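PDB 1NM2: malonyl CoA:acyl carrier protein malonyltransferase, which probably transfers the malonyl group from malonyl-CoA to holo acyl carrier protein, the step that supplies malonyl-ACP to fatty acid biosynthesis. Local coordinates for residues Thr136-Leu141 / Thr159-Asn164; Ala166-Ala171 / Thr283-Arg288; Thr228-Lys233 / Lys266-Thr271; Lys294-Lys299 / Arg308-Glu313. All coordinates share one frame; numbering follows the deposited sequence.

Interaction 1 (Thr136-Leu141 / Thr159-Asn164); sequences TGMSAL and TPANVN
Met138 meets Ala161 and Asn162 in a buried, largely apolar contact between two strands that are not sheet neighbours. Strand 168-172 runs between them in the small ferredoxin-like subdomain, antiparallel to both, so the side chains join over its face, above Val170 and Ala172. Accordingly the backbones stay apart, with Met138 CA 7.8 Å from Ala161 CA, and the methionine tip spans the gap. Met138 CE lies 3.7 Å from Ala161 CB and 4.1 Å from Asn162 ND2; a bend at the thioether (chi3 87°) swings the methyl over to both. The Met138 and Asn162 side chains cross at about a right angle. Two neighbouring residues can share one methyl because Ala161 and Asn162 both face Val170, a classic beta bulge. Just before it, Pro160 centres an inverse gamma turn. The bulge is accompanied by a bond from the asparagine itself: Asn162 ND2 donates to Ala161 O over 2.9 Å, almost straight at 174°. The acceptor lies in the plane of the donor amide, whereas the donor stands well above the carbonyl plane. With an alanine in place of Asn162 the amide is gone: Ala161 O loses this donor, and Met138 CE would probably be less firmly packed on that side. Asn162 also touches His97, which lies within the GxSxG sequence consistent with a nucleophile elbow, and Met138 comes within about 5 Å of a bound acetate. The chemistry thus pairs the Met138 methyl, which meets its partners by undirected apolar packing, with an amide whose orientation is probably steadied by the preceding carbonyl.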
loop_
_atom_site.group_PDB
_atom_site.type_symbol
_atom_site.label_atom_id
_atom_site.label_comp_id
_atom_site.label_asym_id
_atom_site.label_seq_id
_atom_site.Cartn_x
_atom_site.Cartn_y
_atom_site.Cartn_z
ATOM N N THR A 136 15.218 -12.028 7.860
ATOM C CA THR A 136 15.232 -10.589 7.619
ATOM C C THR A 136 13.992 -9.907 8.195
ATOM O O THR A 136 13.071 -10.565 8.666
ATOM C CB THR A 136 15.259 -10.301 6.108
ATOM O OG1 THR A 136 14.094 -10.873 5.501
ATOM C CG2 THR A 136 16.496 -10.902 5.464
ATOM N N GLY A 137 13.968 -8.582 8.137
ATOM C CA GLY A 137 12.831 -7.850 8.661
ATOM C C GLY A 137 12.890 -6.374 8.323
ATOM O O GLY A 137 13.690 -5.955 7.489
ATOM N N MET A 138 12.027 -5.595 8.966
ATOM C CA MET A 138 11.961 -4.148 8.760
ATOM C C MET A 138 11.746 -3.494 10.114
ATOM O O MET A 138 11.050 -4.045 10.970
ATOM C CB MET A 138 10.787 -3.773 7.846
ATOM C CG MET A 138 10.749 -4.480 6.510
ATOM S SD MET A 138 9.200 -4.139 5.611
ATOM C CE MET A 138 9.632 -2.640 4.762
ATOM N N SER A 139 12.339 -2.320 10.305
ATOM C CA SER A 139 12.189 -1.584 11.555
ATOM C C SER A 139 12.069 -0.100 11.258
ATOM O O SER A 139 12.791 0.429 10.418
ATOM C CB SER A 139 13.386 -1.826 12.477
ATOM O OG SER A 139 13.470 -3.186 12.864
ATOM N N ALA A 140 11.144 0.566 11.940
ATOM C CA ALA A 140 10.949 1.996 11.750
ATOM C C ALA A 140 11.889 2.749 12.681
ATOM O O ALA A 140 12.169 2.293 13.796
ATOM C CB ALA A 140 9.505 2.376 12.051
ATOM N N LEU A 141 12.389 3.888 12.211
ATOM C CA LEU A 141 13.279 4.724 13.006
ATOM C C LEU A 141 12.464 5.904 13.518
ATOM O O LEU A 141 11.940 6.687 12.727
ATOM C CB LEU A 141 14.445 5.234 12.155
ATOM C CG LEU A 141 15.621 4.296 11.858
ATOM C CD1 LEU A 141 15.145 3.015 11.213
ATOM C CD2 LEU A 141 16.602 5.017 10.946
ATOM N N THR A 159 18.836 -1.151 3.974
ATOM C CA THR A 159 18.351 -0.335 2.874
ATOM C C THR A 159 17.134 0.441 3.372
ATOM O O THR A 159 16.386 -0.038 4.227
ATOM C CB THR A 159 17.919 -1.192 1.672
ATOM O OG1 THR A 159 16.679 -1.836 1.974
ATOM C CG2 THR A 159 18.955 -2.249 1.368
ATOM N N PRO A 160 16.938 1.667 2.873
ATOM C CA PRO A 160 15.782 2.453 3.312
ATOM C C PRO A 160 14.558 1.981 2.527
ATOM O O PRO A 160 14.153 2.610 1.546
ATOM C CB PRO A 160 16.195 3.880 2.967
ATOM C CG PRO A 160 16.975 3.685 1.699
ATOM C CD PRO A 160 17.826 2.467 2.011
ATOM N N ALA A 161 13.991 0.861 2.966
ATOM C CA ALA A 161 12.831 0.238 2.327
ATOM C C ALA A 161 11.600 1.133 2.210
ATOM O O ALA A 161 10.840 1.036 1.245
ATOM C CB ALA A 161 12.473 -1.046 3.068
ATOM N N ASN A 162 11.396 1.992 3.201
ATOM C CA ASN A 162 10.266 2.910 3.202
ATOM C C ASN A 162 10.740 4.328 3.482
ATOM O O ASN A 162 11.402 4.575 4.490
ATOM C CB ASN A 162 9.256 2.566 4.306
ATOM C CG ASN A 162 8.211 1.544 3.888
ATOM O OD1 ASN A 162 7.178 1.432 4.540
ATOM N ND2 ASN A 162 8.472 0.787 2.833
ATOM N N VAL A 163 10.413 5.250 2.584
ATOM C CA VAL A 163 10.716 6.669 2.777
ATOM C C VAL A 163 9.306 7.233 2.646
ATOM O O VAL A 163 8.837 7.531 1.546
ATOM C CB VAL A 163 11.634 7.232 1.682
ATOM C CG1 VAL A 163 11.937 8.703 1.966
ATOM C CG2 VAL A 163 12.938 6.439 1.651
ATOM N N ASN A 164 8.629 7.351 3.781
ATOM C CA ASN A 164 7.238 7.784 3.808
ATOM C C ASN A 164 6.887 9.249 3.962
ATOM O O ASN A 164 5.707 9.587 4.023
ATOM C CB ASN A 164 6.497 6.980 4.871
ATOM C CG ASN A 164 6.582 5.493 4.622
ATOM O OD1 ASN A 164 6.565 5.051 3.472
ATOM N ND2 ASN A 164 6.665 4.712 5.688
#

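Interaction 2 (Ala166-Ala171 / Thr283-Arg288); sequences AGQIVA and TGLAKR
Leu285 CD2 rests against the carboxamide of Gln168, 3.6 Å from Gln168 OE1 and 3.7 Å from Gln168 NE2. Such near-equal distances describe a methyl that sits obliquely above the amide plane, just beyond the end formed by the oxygen and nitrogen. The second point of touch is purely aliphatic: Ala166 CB reaches Arg288 CB at 4.0 Å, while Leu285 CD2 stands somewhat farther off, 4.4 Å from Ala166 CB. What positions these groups is the shape of the two backbones. Ala166 and Gly167 both have positive phi, and their angles fit a type I' turn joining strands 159-165 and 168-172 into a hairpin; the turn aims the alanine methyl at the helix. Gln168 then sends its extended chain out beside the hairpin, its CG set opposite the carbonyl carbon (chi1 -79°). Across the gap, Leu285 and Arg288 lie three residues apart and therefore on one side of helix 281-289, where Arg288 N bonds back to Leu285 O over 3.1 Å. Farther out, Leu285 also touches Asn164 of the preceding strand. The helix faces strand 294-297 through Thr283, Ala286 and Lys287, and Thr283 OG1 is hydrogen-bonded to Glu275. It thereby sits between the hairpin of the ferredoxin-like subdomain and the border strand of the parallel sheet.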
loop_
_atom_site.group_PDB
_atom_site.type_symbol
_atom_site.label_atom_id
_atom_site.label_comp_id
_atom_site.label_asym_id
_atom_site.label_seq_id
_atom_site.Cartn_x
_atom_site.Cartn_y
_atom_site.Cartn_z
ATOM N N ALA A 166 7.402 13.233 5.870
ATOM C CA ALA A 166 7.288 13.729 7.231
ATOM C C ALA A 166 8.496 13.232 8.021
ATOM O O ALA A 166 8.427 13.053 9.235
ATOM C CB ALA A 166 5.997 13.234 7.867
ATOM N N GLY A 167 9.596 13.003 7.306
ATOM C CA GLY A 167 10.827 12.538 7.923
ATOM C C GLY A 167 10.857 11.079 8.346
ATOM O O GLY A 167 11.833 10.635 8.953
ATOM N N GLN A 168 9.812 10.326 8.018
ATOM C CA GLN A 168 9.736 8.917 8.404
ATOM C C GLN A 168 10.560 7.971 7.531
ATOM O O GLN A 168 10.484 8.013 6.298
ATOM C CB GLN A 168 8.274 8.468 8.431
ATOM C CG GLN A 168 7.530 8.902 9.690
ATOM C CD GLN A 168 6.058 8.543 9.657
ATOM O OE1 GLN A 168 5.669 7.512 9.097
ATOM N NE2 GLN A 168 5.230 9.385 10.270
ATOM N N ILE A 169 11.338 7.112 8.191
ATOM C CA ILE A 169 12.208 6.146 7.523
ATOM C C ILE A 169 12.060 4.731 8.101
ATOM O O ILE A 169 12.032 4.542 9.320
ATOM C CB ILE A 169 13.706 6.533 7.682
ATOM C CG1 ILE A 169 13.982 7.926 7.102
ATOM C CG2 ILE A 169 14.584 5.480 7.018
ATOM C CD1 ILE A 169 13.978 7.994 5.590
ATOM N N VAL A 170 11.965 3.737 7.225
ATOM C CA VAL A 170 11.888 2.347 7.663
ATOM C C VAL A 170 13.100 1.614 7.095
ATOM O O VAL A 170 13.326 1.614 5.881
ATOM C CB VAL A 170 10.615 1.635 7.160
ATOM C CG1 VAL A 170 10.653 0.175 7.568
ATOM C CG2 VAL A 170 9.376 2.304 7.735
ATOM N N ALA A 171 13.881 1.004 7.977
ATOM C CA ALA A 171 15.070 0.265 7.565
ATOM C C ALA A 171 14.716 -1.207 7.389
ATOM O O ALA A 171 13.820 -1.715 8.058
ATOM C CB ALA A 171 16.174 0.416 8.612
ATOM N N THR A 283 -3.639 9.003 5.568
ATOM C CA THR A 283 -4.281 10.268 5.919
ATOM C C THR A 283 -3.460 10.967 7.003
ATOM O O THR A 283 -3.298 12.185 6.981
ATOM C CB THR A 283 -5.717 10.043 6.438
ATOM O OG1 THR A 283 -6.548 9.601 5.358
ATOM C CG2 THR A 283 -6.286 11.328 7.005
ATOM N N GLY A 284 -2.942 10.188 7.946
ATOM C CA GLY A 284 -2.128 10.760 9.004
ATOM C C GLY A 284 -0.870 11.392 8.430
ATOM O O GLY A 284 -0.441 12.465 8.867
ATOM N N LEU A 285 -0.279 10.729 7.440
ATOM C CA LEU A 285 0.929 11.237 6.794
ATOM C C LEU A 285 0.625 12.521 6.028
ATOM O O LEU A 285 1.403 13.478 6.056
ATOM C CB LEU A 285 1.502 10.189 5.832
ATOM C CG LEU A 285 2.319 9.047 6.449
ATOM C CD1 LEU A 285 2.585 7.963 5.410
ATOM C CD2 LEU A 285 3.629 9.602 6.980
ATOM N N ALA A 286 -0.517 12.539 5.350
ATOM C CA ALA A 286 -0.919 13.700 4.572
ATOM C C ALA A 286 -1.107 14.929 5.462
ATOM O O ALA A 286 -0.718 16.035 5.087
ATOM C CB ALA A 286 -2.206 13.401 3.812
ATOM N N LYS A 287 -1.698 14.734 6.638
ATOM C CA LYS A 287 -1.930 15.845 7.558
ATOM C C LYS A 287 -0.620 16.487 7.999
ATOM O O LYS A 287 -0.588 17.652 8.404
ATOM C CB LYS A 287 -2.712 15.369 8.787
ATOM C CG LYS A 287 -4.146 14.957 8.476
ATOM C CD LYS A 287 -4.851 14.410 9.708
ATOM C CE LYS A 287 -6.221 13.859 9.351
ATOM N NZ LYS A 287 -6.883 13.234 10.528
ATOM N N ARG A 288 0.463 15.725 7.917
ATOM C CA ARG A 288 1.770 16.231 8.306
ATOM C C ARG A 288 2.540 16.841 7.143
ATOM O O ARG A 288 3.032 17.964 7.240
ATOM C CB ARG A 288 2.605 15.112 8.930
ATOM C CG ARG A 288 2.107 14.663 10.288
ATOM C CD ARG A 288 3.074 13.693 10.937
ATOM N NE ARG A 288 2.818 13.563 12.367
ATOM C CZ ARG A 288 2.874 14.575 13.229
ATOM N NH1 ARG A 288 3.179 15.795 12.802
ATOM N NH2 ARG A 288 2.623 14.371 14.517
#

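Interaction 3 (Thr228-Lys233 / Lys266-Thr271); sequences TYVSNK and KELGVT
Leu268 meets Thr228 and Val230 through aliphatic branches alone; the flat groups of 228-233 are committed to other partners. The Tyr229 side chain touches Leu248 and Val94 while its hydroxyl bonds to Glu101 O, and the Asn232 amide is gripped at both ends, OD1 by the backbone N of Ser98 and ND2 by Gly96 O. What remains for the contact is a methyl cluster. Leu268 CD1 lies 4.4 Å from Thr228 CG2 and 4.5 Å from Val230 CG2, one branch reaching two residues that point the same way from the extended chain, with Tyr229 between them turned elsewhere. The approach is loose, and the backbones are well separated, Thr228 CA standing 9.9 Å from Leu268 CA. Leu268 is placed by the end of helix 258-267: Gly269, at a phi of 73°, closes a Schellman motif, in which Gly269 N bonds to Lys266 O over 2.7 Å, and the chain turns toward strand 272-275. Ala93 of strand 93-96 touches both Leu268 and Thr228, and Phe265 covers Val230 from the same helix. At the other end of 228-233, Ser231 forms an ST turn, its OG accepting from Lys233 N at 3.3 Å. The contact thus packs the residue just after helix 258-267 on the weakly bonded edge strand 228-229 and the residue after it, at one border of the parallel sheet. Chemically the two ends of 228-233 differ: methyl packing, without direction, lets Leu268 settle by dispersion, whereas the paired amide bonds of Asn232 tie the chain precisely to the segment of the probable nucleophile elbow.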
loop_
_atom_site.group_PDB
_atom_site.type_symbol
_atom_site.label_atom_id
_atom_site.label_comp_id
_atom_site.label_asym_id
_atom_site.label_seq_id
_atom_site.Cartn_x
_atom_site.Cartn_y
_atom_site.Cartn_z
ATOM N N THR A 228 -4.499 9.846 -13.870
ATOM C CA THR A 228 -3.087 9.994 -13.533
ATOM C C THR A 228 -2.693 8.989 -12.449
ATOM O O THR A 228 -3.293 8.954 -11.376
ATOM C CB THR A 228 -2.789 11.418 -13.040
ATOM O OG1 THR A 228 -3.175 12.361 -14.050
ATOM C CG2 THR A 228 -1.302 11.576 -12.749
ATOM N N TYR A 229 -1.685 8.175 -12.744
ATOM C CA TYR A 229 -1.210 7.151 -11.815
ATOM C C TYR A 229 0.190 7.508 -11.297
ATOM O O TYR A 229 1.147 7.555 -12.068
ATOM C CB TYR A 229 -1.171 5.796 -12.530
ATOM C CG TYR A 229 -0.745 4.642 -11.652
ATOM C CD1 TYR A 229 -1.685 3.875 -10.967
ATOM C CD2 TYR A 229 0.607 4.340 -11.479
ATOM C CE1 TYR A 229 -1.289 2.832 -10.129
ATOM C CE2 TYR A 229 1.011 3.308 -10.645
ATOM C CZ TYR A 229 0.061 2.560 -9.974
ATOM O OH TYR A 229 0.468 1.554 -9.131
ATOM N N VAL A 230 0.301 7.750 -9.992
ATOM C CA VAL A 230 1.576 8.113 -9.371
ATOM C C VAL A 230 2.241 6.876 -8.776
ATOM O O VAL A 230 1.641 6.180 -7.953
ATOM C CB VAL A 230 1.364 9.168 -8.260
ATOM C CG1 VAL A 230 2.703 9.569 -7.646
ATOM C CG2 VAL A 230 0.670 10.393 -8.840
ATOM N N SER A 231 3.488 6.629 -9.173
ATOM C CA SER A 231 4.244 5.449 -8.737
ATOM C C SER A 231 5.205 5.575 -7.548
ATOM O O SER A 231 5.933 6.565 -7.412
ATOM C CB SER A 231 5.005 4.883 -9.946
ATOM O OG SER A 231 5.963 3.906 -9.571
ATOM N N ASN A 232 5.212 4.533 -6.712
ATOM C CA ASN A 232 6.061 4.434 -5.517
ATOM C C ASN A 232 7.560 4.465 -5.797
ATOM O O ASN A 232 8.348 4.881 -4.952
ATOM C CB ASN A 232 5.787 3.125 -4.774
ATOM C CG ASN A 232 4.537 3.167 -3.936
ATOM O OD1 ASN A 232 4.220 2.201 -3.252
ATOM N ND2 ASN A 232 3.818 4.285 -3.980
ATOM N N LYS A 233 7.952 3.973 -6.965
ATOM C CA LYS A 233 9.364 3.911 -7.332
ATOM C C LYS A 233 10.094 5.243 -7.244
ATOM O O LYS A 233 11.157 5.343 -6.636
ATOM C CB LYS A 233 9.504 3.354 -8.756
ATOM C CG LYS A 233 10.879 3.543 -9.392
ATOM C CD LYS A 233 11.650 2.243 -9.461
ATOM C CE LYS A 233 12.823 2.337 -10.435
ATOM N NZ LYS A 233 13.782 3.414 -10.071
ATOM N N LYS A 266 1.586 17.509 -4.675
ATOM C CA LYS A 266 1.739 18.955 -4.534
ATOM C C LYS A 266 1.890 19.584 -5.911
ATOM O O LYS A 266 1.214 20.561 -6.243
ATOM C CB LYS A 266 2.982 19.293 -3.711
ATOM C CG LYS A 266 3.001 18.751 -2.288
ATOM C CD LYS A 266 4.251 19.252 -1.576
ATOM C CE LYS A 266 4.496 18.536 -0.264
ATOM N NZ LYS A 266 5.828 18.906 0.300
ATOM N N GLU A 267 2.795 19.024 -6.708
ATOM C CA GLU A 267 3.042 19.519 -8.054
ATOM C C GLU A 267 1.759 19.492 -8.879
ATOM O O GLU A 267 1.596 20.281 -9.806
ATOM C CB GLU A 267 4.126 18.674 -8.737
ATOM C CG GLU A 267 5.497 18.764 -8.071
ATOM C CD GLU A 267 6.561 17.929 -8.773
ATOM O OE1 GLU A 267 6.437 16.682 -8.788
ATOM O OE2 GLU A 267 7.524 18.520 -9.311
ATOM N N LEU A 268 0.848 18.585 -8.537
ATOM C CA LEU A 268 -0.420 18.469 -9.252
ATOM C C LEU A 268 -1.470 19.414 -8.667
ATOM O O LEU A 268 -2.589 19.496 -9.171
ATOM C CB LEU A 268 -0.944 17.026 -9.192
ATOM C CG LEU A 268 -0.182 15.887 -9.884
ATOM C CD1 LEU A 268 -0.860 14.562 -9.560
ATOM C CD2 LEU A 268 -0.150 16.104 -11.393
ATOM N N GLY A 269 -1.112 20.117 -7.599
ATOM C CA GLY A 269 -2.042 21.045 -6.972
ATOM C C GLY A 269 -3.164 20.381 -6.186
ATOM O O GLY A 269 -4.271 20.916 -6.097
ATOM N N VAL A 270 -2.881 19.218 -5.609
ATOM C CA VAL A 270 -3.871 18.482 -4.826
ATOM C C VAL A 270 -4.571 19.375 -3.795
ATOM O O VAL A 270 -3.919 20.149 -3.092
ATOM C CB VAL A 270 -3.201 17.291 -4.094
ATOM C CG1 VAL A 270 -2.101 17.802 -3.164
ATOM C CG2 VAL A 270 -4.246 16.494 -3.320
ATOM N N THR A 271 -5.894 19.270 -3.712
ATOM C CA THR A 271 -6.667 20.062 -2.754
ATOM C C THR A 271 -7.402 19.171 -1.753
ATOM O O THR A 271 -7.852 19.636 -0.704
ATOM C CB THR A 271 -7.702 20.975 -3.461
ATOM O OG1 THR A 271 -8.548 20.184 -4.305
ATOM C CG2 THR A 271 -6.991 22.050 -4.294
#

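Interaction 4 (Lys294-Lys299 / Arg308-Glu313); sequences KTLALK and RELVAE
A beta-alpha unit at the border of the parallel sheet frames this contact: strand 294-297, one of the sheet's two edge strands, leads through a short loop into helix 304-314, which folds back over it. The axes of the strand and of helix segment 308-313 approach to 10.1 Å, their directions 143° apart. Leu310 is the central residue, and its two methyls divide the work. Leu310 CD2 packs at 3.7 Å on Leu296 CB, while Leu310 CD1 lies under the lysine chain, 3.9 Å from both Lys294 CD and Lys294 CE. A bend in that chain (chi3 70°) lays its methylenes over the leucine and carries the ammonium on toward Glu313. There Lys294 NZ and Glu313 OE2 form a long salt bridge of 4.0 Å, the two side chains meeting at about a right angle. Leu310 also touches Ile274 of the adjoining strand, and Thr295, pointing the other way, packs on helix 281-289. Lysine is used here for both its characters: the methylenes shield a buried leucine, and the charge ends in an exposed pair whose length suggests only a modest electrostatic contribution.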
loop_
_atom_site.group_PDB
_atom_site.type_symbol
_atom_site.label_atom_id
_atom_site.label_comp_id
_atom_site.label_asym_id
_atom_site.label_seq_id
_atom_site.Cartn_x
_atom_site.Cartn_y
_atom_site.Cartn_z
ATOM N N LYS A 294 -7.345 18.993 2.347
ATOM C CA LYS A 294 -8.404 18.304 3.081
ATOM C C LYS A 294 -8.171 16.809 2.947
ATOM O O LYS A 294 -7.848 16.322 1.863
ATOM C CB LYS A 294 -9.792 18.655 2.530
ATOM C CG LYS A 294 -10.221 20.093 2.769
ATOM C CD LYS A 294 -11.734 20.262 2.645
ATOM C CE LYS A 294 -12.478 19.596 3.805
ATOM N NZ LYS A 294 -13.957 19.845 3.782
ATOM N N THR A 295 -8.317 16.083 4.046
ATOM C CA THR A 295 -8.112 14.641 4.024
ATOM C C THR A 295 -9.284 13.922 4.675
ATOM O O THR A 295 -9.899 14.434 5.614
ATOM C CB THR A 295 -6.828 14.235 4.784
ATOM O OG1 THR A 295 -6.936 14.649 6.151
ATOM C CG2 THR A 295 -5.606 14.881 4.164
ATOM N N LEU A 296 -9.593 12.735 4.168
ATOM C CA LEU A 296 -10.674 11.931 4.719
ATOM C C LEU A 296 -10.323 10.461 4.546
ATOM O O LEU A 296 -9.941 10.027 3.456
ATOM C CB LEU A 296 -12.000 12.245 4.014
ATOM C CG LEU A 296 -13.264 11.592 4.598
ATOM C CD1 LEU A 296 -14.501 12.349 4.131
ATOM C CD2 LEU A 296 -13.345 10.132 4.184
ATOM N N ALA A 297 -10.440 9.701 5.628
ATOM C CA ALA A 297 -10.143 8.278 5.591
ATOM C C ALA A 297 -11.436 7.480 5.705
ATOM O O ALA A 297 -12.255 7.731 6.591
ATOM C CB ALA A 297 -9.199 7.907 6.733
ATOM N N LEU A 298 -11.627 6.534 4.792
ATOM C CA LEU A 298 -12.809 5.682 4.822
ATOM C C LEU A 298 -12.532 4.501 5.743
ATOM O O LEU A 298 -11.662 3.676 5.463
ATOM C CB LEU A 298 -13.142 5.159 3.425
ATOM C CG LEU A 298 -13.650 6.180 2.406
ATOM C CD1 LEU A 298 -13.852 5.495 1.066
ATOM C CD2 LEU A 298 -14.952 6.798 2.901
ATOM N N LYS A 299 -13.258 4.430 6.854
ATOM C CA LYS A 299 -13.084 3.327 7.786
ATOM C C LYS A 299 -14.316 2.427 7.789
ATOM O O LYS A 299 -14.195 1.205 7.874
ATOM C CB LYS A 299 -12.782 3.867 9.180
ATOM C CG LYS A 299 -11.488 4.680 9.213
ATOM C CD LYS A 299 -11.150 5.167 10.610
ATOM C CE LYS A 299 -9.815 5.894 10.627
ATOM N NZ LYS A 299 -9.434 6.319 12.000
ATOM N N ARG A 308 -18.624 11.575 -0.069
ATOM C CA ARG A 308 -19.342 12.021 -1.261
ATOM C C ARG A 308 -19.324 13.546 -1.363
ATOM O O ARG A 308 -19.174 14.101 -2.453
ATOM C CB ARG A 308 -20.792 11.539 -1.231
ATOM C CG ARG A 308 -20.975 10.041 -1.082
ATOM C CD ARG A 308 -22.456 9.716 -0.899
ATOM N NE ARG A 308 -22.676 8.365 -0.384
ATOM C CZ ARG A 308 -22.438 7.252 -1.069
ATOM N NH1 ARG A 308 -21.973 7.322 -2.310
ATOM N NH2 ARG A 308 -22.660 6.070 -0.511
ATOM N N GLU A 309 -19.482 14.219 -0.226
ATOM C CA GLU A 309 -19.474 15.679 -0.212
ATOM C C GLU A 309 -18.112 16.181 -0.671
ATOM O O GLU A 309 -18.013 17.112 -1.475
ATOM C CB GLU A 309 -19.747 16.209 1.197
ATOM C CG GLU A 309 -20.971 15.614 1.866
ATOM C CD GLU A 309 -21.189 16.167 3.260
ATOM O OE1 GLU A 309 -20.227 16.172 4.063
ATOM O OE2 GLU A 309 -22.324 16.594 3.555
ATOM N N LEU A 310 -17.061 15.555 -0.153
ATOM C CA LEU A 310 -15.704 15.937 -0.502
ATOM C C LEU A 310 -15.465 15.694 -1.989
ATOM O O LEU A 310 -14.856 16.517 -2.673
ATOM C CB LEU A 310 -14.707 15.138 0.335
ATOM C CG LEU A 310 -13.276 15.680 0.384
ATOM C CD1 LEU A 310 -13.292 17.143 0.827
ATOM C CD2 LEU A 310 -12.451 14.834 1.348
ATOM N N VAL A 311 -15.947 14.560 -2.488
ATOM C CA VAL A 311 -15.791 14.242 -3.899
ATOM C C VAL A 311 -16.473 15.318 -4.739
ATOM O O VAL A 311 -15.858 15.910 -5.621
ATOM C CB VAL A 311 -16.408 12.861 -4.245
ATOM C CG1 VAL A 311 -16.438 12.661 -5.747
ATOM C CG2 VAL A 311 -15.591 11.757 -3.604
ATOM N N ALA A 312 -17.741 15.582 -4.444
ATOM C CA ALA A 312 -18.510 16.578 -5.178
ATOM C C ALA A 312 -17.827 17.944 -5.301
ATOM O O ALA A 312 -17.813 18.538 -6.379
ATOM C CB ALA A 312 -19.884 16.745 -4.533
ATOM N N GLU A 313 -17.257 18.444 -4.208
ATOM C CA GLU A 313 -16.617 19.756 -4.246
ATOM C C GLU A 313 -15.183 19.782 -4.773
ATOM O O GLU A 313 -14.595 20.854 -4.913
ATOM C CB GLU A 313 -16.662 20.408 -2.862
ATOM C CG GLU A 313 -15.900 19.669 -1.786
ATOM C CD GLU A 313 -15.759 20.485 -0.512
ATOM O OE1 GLU A 313 -15.159 21.580 -0.575
ATOM O OE2 GLU A 313 -16.247 20.035 0.550
#

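Interactions 1 and 2 share the small subdomain's sheet: their centres are 13 Å apart, and strand 168-172 bonds to both strands of interaction 1, through Ala171 N to Ser139 O (2.7 Å) and Val170 N to Asn162 O (2.9 Å). Interaction 2 passes the connection to interaction 4 through helix 281-289, where Ala286 CB packs 3.7 Å from Thr295 CG2. Interactions 3 and 4 belong to the parallel sheet and are joined by a probable hydrogen bond from Lys294 N to Thr271 O (3.2 Å). Interactions 1 and 3, with centres 23 Å apart, approach the probable nucleophile elbow from different subdomains, whereas the centre of interaction 4 is about 30 Å from that of interaction 1.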